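Local coordinates for protein HP0420 homologue (PDB 3LW3) that is of unknown function but adopts the hotdog fold, and so may act on or bind acyl-thioester ligands as many relatives of that fold do, at residues F59-G62 / A63-A67; T103-S107 / K108-I112. All blocks are in the same frame, centred on the assembly; numbering follows the deposited sequence.

Interaction 1: F59-G62 / A63-A67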
loop_
_atom_site.group_PDB
_atom_site.type_symbol
_atom_site.label_atom_id
_atom_site.label_comp_id
_atom_site.label_asym_id
_atom_site.label_seq_id
_atom_site.Cartn_x
_atom_site.Cartn_y
_atom_site.Cartn_z
ATOM N N PHE B 59 3.033 -4.006 2.110
ATOM C CA PHE B 59 3.063 -3.684 3.534
ATOM C C PHE B 59 3.774 -2.342 3.873
ATOM O O PHE B 59 3.319 -1.589 4.752
ATOM C CB PHE B 59 3.547 -4.892 4.334
ATOM C CG PHE B 59 2.572 -6.045 4.241
ATOM C CD1 PHE B 59 1.354 -5.998 4.956
ATOM C CD2 PHE B 59 2.840 -7.146 3.445
ATOM C CE1 PHE B 59 0.427 -7.030 4.867
ATOM C CE2 PHE B 59 1.889 -8.174 3.345
ATOM C CZ PHE B 59 0.700 -8.111 4.035
ATOM N N ILE B 60 4.855 -2.028 3.160
ATOM C CA ILE B 60 5.541 -0.742 3.380
ATOM C C ILE B 60 4.596 0.431 3.006
ATOM O O ILE B 60 4.283 1.343 3.811
ATOM C CB ILE B 60 6.825 -0.654 2.579
ATOM C CG1 ILE B 60 7.824 -1.745 3.007
ATOM C CG2 ILE B 60 7.404 0.780 2.632
ATOM C CD1 ILE B 60 8.008 -1.865 4.495
ATOM N N VAL B 61 4.063 0.376 1.792
ATOM C CA VAL B 61 3.145 1.409 1.324
ATOM C C VAL B 61 1.823 1.357 2.143
ATOM O O VAL B 61 1.242 2.383 2.410
ATOM C CB VAL B 61 2.940 1.282 -0.163
ATOM C CG1 VAL B 61 1.920 2.316 -0.640
ATOM C CG2 VAL B 61 4.322 1.398 -0.873
ATOM N N GLY B 62 1.365 0.170 2.520
ATOM C CA GLY B 62 0.124 -0.003 3.293
ATOM C C GLY B 62 0.244 0.742 4.624
ATOM O O GLY B 62 -0.653 1.475 5.002
ATOM N N ALA B 63 1.394 0.601 5.305
ATOM C CA ALA B 63 1.615 1.320 6.572
ATOM C C ALA B 63 1.600 2.858 6.338
ATOM O O ALA B 63 0.951 3.612 7.084
ATOM C CB ALA B 63 2.929 0.881 7.188
ATOM N N ALA B 64 2.293 3.303 5.278
ATOM C CA ALA B 64 2.378 4.729 4.937
ATOM C C ALA B 64 0.974 5.263 4.649
ATOM O O ALA B 64 0.579 6.352 5.107
ATOM C CB ALA B 64 3.265 4.918 3.745
ATOM N N SER B 65 0.197 4.473 3.922
ATOM C CA SER B 65 -1.193 4.810 3.548
ATOM C C SER B 65 -2.089 5.052 4.778
ATOM O O SER B 65 -2.816 6.044 4.865
ATOM C CB SER B 65 -1.806 3.698 2.654
ATOM O OG SER B 65 -1.165 3.621 1.389
ATOM N N PHE B 66 -2.014 4.133 5.730
ATOM C CA PHE B 66 -2.721 4.255 6.973
ATOM C C PHE B 66 -2.295 5.514 7.702
ATOM O O PHE B 66 -3.168 6.286 8.122
ATOM C CB PHE B 66 -2.496 3.004 7.802
ATOM C CG PHE B 66 -3.191 3.000 9.130
ATOM C CD1 PHE B 66 -4.512 3.434 9.276
ATOM C CD2 PHE B 66 -2.546 2.461 10.232
ATOM C CE1 PHE B 66 -5.143 3.395 10.522
ATOM C CE2 PHE B 66 -3.155 2.385 11.462
ATOM C CZ PHE B 66 -4.461 2.888 11.631
ATOM N N ALA B 67 -0.986 5.758 7.860
ATOM C CA ALA B 67 -0.516 7.040 8.488
ATOM C C ALA B 67 -1.166 8.271 7.794
ATOM O O ALA B 67 -1.690 9.189 8.460
ATOM C CB ALA B 67 1.003 7.219 8.422
#

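Interaction 2: T103-S107 / K108-I112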
loop_
_atom_site.group_PDB
_atom_site.type_symbol
_atom_site.label_atom_id
_atom_site.label_comp_id
_atom_site.label_asym_id
_atom_site.label_seq_id
_atom_site.Cartn_x
_atom_site.Cartn_y
_atom_site.Cartn_z
ATOM N N THR B 103 0.149 18.514 3.842
ATOM C CA THR B 103 0.850 19.621 3.172
ATOM C C THR B 103 -0.090 20.626 2.438
ATOM O O THR B 103 0.237 21.813 2.311
ATOM C CB THR B 103 1.992 19.110 2.247
ATOM O OG1 THR B 103 1.419 18.263 1.245
ATOM C CG2 THR B 103 3.051 18.339 3.106
ATOM N N HIS B 104 -1.256 20.151 1.998
ATOM C CA HIS B 104 -2.245 20.968 1.300
ATOM C C HIS B 104 -3.608 20.419 1.615
ATOM O O HIS B 104 -3.759 19.210 1.738
ATOM C CB HIS B 104 -2.036 20.874 -0.201
ATOM C CG HIS B 104 -0.658 21.236 -0.636
ATOM N ND1 HIS B 104 0.381 20.324 -0.644
ATOM C CD2 HIS B 104 -0.123 22.420 -1.030
ATOM C CE1 HIS B 104 1.481 20.920 -1.071
ATOM N NE2 HIS B 104 1.202 22.192 -1.311
ATOM N N THR B 105 -4.604 21.290 1.796
ATOM C CA THR B 105 -5.954 20.825 2.109
ATOM C C THR B 105 -7.042 21.767 1.573
ATOM O O THR B 105 -6.824 22.971 1.448
ATOM C CB THR B 105 -6.185 20.586 3.659
ATOM O OG1 THR B 105 -7.272 19.689 3.888
ATOM C CG2 THR B 105 -6.475 21.927 4.372
ATOM N N SER B 106 -8.187 21.165 1.282
ATOM C CA SER B 106 -9.404 21.784 0.734
ATOM C C SER B 106 -10.547 20.972 1.263
ATOM O O SER B 106 -10.342 19.900 1.843
ATOM C CB SER B 106 -9.469 21.584 -0.768
ATOM O OG SER B 106 -8.435 22.308 -1.377
ATOM N N SER B 107 -11.773 21.436 1.027
ATOM C CA SER B 107 -12.924 20.692 1.536
ATOM C C SER B 107 -13.062 19.383 0.781
ATOM O O SER B 107 -13.710 18.469 1.273
ATOM C CB SER B 107 -14.232 21.488 1.399
ATOM O OG SER B 107 -14.562 21.698 0.027
ATOM N N LYS B 108 -12.449 19.294 -0.396
ATOM C CA LYS B 108 -12.644 18.132 -1.266
ATOM C C LYS B 108 -11.430 17.194 -1.367
ATOM O O LYS B 108 -11.571 16.032 -1.745
ATOM C CB LYS B 108 -13.027 18.585 -2.681
ATOM C CG LYS B 108 -14.509 18.956 -2.838
ATOM C CD LYS B 108 -14.694 20.126 -3.830
ATOM C CE LYS B 108 -14.467 19.731 -5.311
ATOM N NZ LYS B 108 -14.082 20.897 -6.214
ATOM N N LYS B 109 -10.240 17.726 -1.089
ATOM C CA LYS B 109 -9.028 16.923 -1.206
ATOM C C LYS B 109 -7.874 17.457 -0.368
ATOM O O LYS B 109 -7.777 18.653 -0.071
ATOM C CB LYS B 109 -8.604 16.734 -2.655
ATOM C CG LYS B 109 -8.110 17.972 -3.328
ATOM C CD LYS B 109 -7.812 17.761 -4.832
ATOM C CE LYS B 109 -7.145 19.019 -5.427
ATOM N NZ LYS B 109 -7.782 19.476 -6.716
ATOM N N SER B 110 -7.014 16.540 0.038
ATOM C CA SER B 110 -5.742 16.898 0.676
ATOM C C SER B 110 -4.539 16.161 0.104
ATOM O O SER B 110 -4.693 15.082 -0.503
ATOM C CB SER B 110 -5.816 16.625 2.179
ATOM O OG SER B 110 -6.880 17.348 2.772
ATOM N N THR B 111 -3.353 16.745 0.302
ATOM C CA THR B 111 -2.078 16.101 0.043
ATOM C C THR B 111 -1.402 15.918 1.402
ATOM O O THR B 111 -1.378 16.841 2.235
ATOM C CB THR B 111 -1.161 16.954 -0.841
ATOM O OG1 THR B 111 -1.854 17.345 -2.045
ATOM C CG2 THR B 111 0.112 16.195 -1.194
ATOM N N ILE B 112 -0.840 14.723 1.604
ATOM C CA ILE B 112 -0.216 14.345 2.878
ATOM C C ILE B 112 1.155 13.773 2.533
ATOM O O ILE B 112 1.282 12.908 1.642
ATOM C CB ILE B 112 -1.054 13.293 3.681
ATOM C CG1 ILE B 112 -2.405 13.851 4.169
ATOM C CG2 ILE B 112 -0.316 12.837 4.957
ATOM C CD1 ILE B 112 -3.322 14.309 3.217
HETATM O O HOH W 1 -9.796 17.285 2.392
HETATM O O HOH W 2 -5.890 20.396 -1.368
#

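Interaction 1: F59-G62 / A63-A67
Ser65 carries OG anti to its own carbonyl carbon, chi1 -67°, which swings the hydroxyl back along the helix to Val61. Val61 has CG1 anti to its backbone N, chi1 177°, and this methyl lies 3.9 Å from Ser65 OG. Ser65 OG donates to Val61 O at 2.9 Å. It comes from above the carbonyl plane, 45° out of it. Ser65 N donates to Val61 O at 2.8 Å, from closer to that plane. Val61 O is thus gripped twice by one residue, and the buried hydroxyl has an acceptor within its own helix. The neighbouring turns are held by regular i to i+4 bonds: Ala63 N to Phe59 O at 3.0 Å, Ala64 N to Ile60 O at 3.2 Å, and Phe66 N to Gly62 O at 3.1 Å. Ala64 CB packs against Val61 O at 3.5 Å. Outside the helix, Ala63, Ala64 and Ala67 rest on Phe98 of the sheet. Val61 meets Met82 of its own chain and Met82 of the second subunit. The small side chains of these alanines are consistent with helix 57-72 lying close to the strands, as the central helix of a hotdog fold does.

Interaction 2: T103-S107 / K108-I112
Strands 103-105 and 109-112 run antiparallel, 172° between their directions, with axes 4.5 Å apart at closest approach. His104 and Thr111 form a hydrogen-bonded pair, in which Thr111 N donates to His104 O at 2.9 Å. Thr111 O receives Thr103 N at 2.8 Å and, more weakly, His104 N. Two successive residues therefore face one, which makes a classic beta bulge. The next pair, Thr105 with Ser110, is non-hydrogen-bonded, and its side chains make the link instead. Thr105 OG1 stands anti to the backbone N, chi1 -158°, and meets Ser110 OG at 2.6 Å. Either hydroxyl could be the donor. A water joins Ser110 OG to Ser106 O, so the hydroxyl pair is extended toward the turn. A second water lies between Ser106 OG and Lys109 O. On the face of His104 and Thr111, the two side chains lie side by side and point the same way. Thr111 CB sits at the edge of the imidazole, near its plane, 3.7 Å from His104 ND1. His104 ND1 is also hydrogen-bonded to Thr103 OG1 at 3.0 Å, a bond that ties the ring to its neighbour in the strand. Thr111 CG2 touches Thr103 OG1 at 3.5 Å. Thr111 OG1 has its polar partner elsewhere, in Glu129 of the next strand. On the other face, Ser110 and Ile112 reach helix 57-72, at Leu72 and at Ala68 and Ala71. This is the solvent-facing end of the beta hairpin 96-105/109-118, with a bulge set back from its turn, in the antiparallel sheet of the hotdog fold.

Overall arrangement
Interaction 1 is a buried turn of helix 57-72, and interaction 2 is a mostly exposed hairpin end, with Ser110 and Ile112 buried on its helix side. Their centres are about 18 Å apart, and they do not touch. Both belong to one helix-on-sheet unit: strand 96-105 supplies Phe98 beneath residues 63-67 and also runs into the hairpin. The later part of the same helix meets Ser110 and Ile112. The chemistry follows the location. Residues 59-67 use regular backbone bonds, apolar side chains with several alanines, and one serine bonded within the helix. Residues 103-112 use hydroxyls, a histidine and waters around a bulge. The second subunit packs against interaction 1 alone.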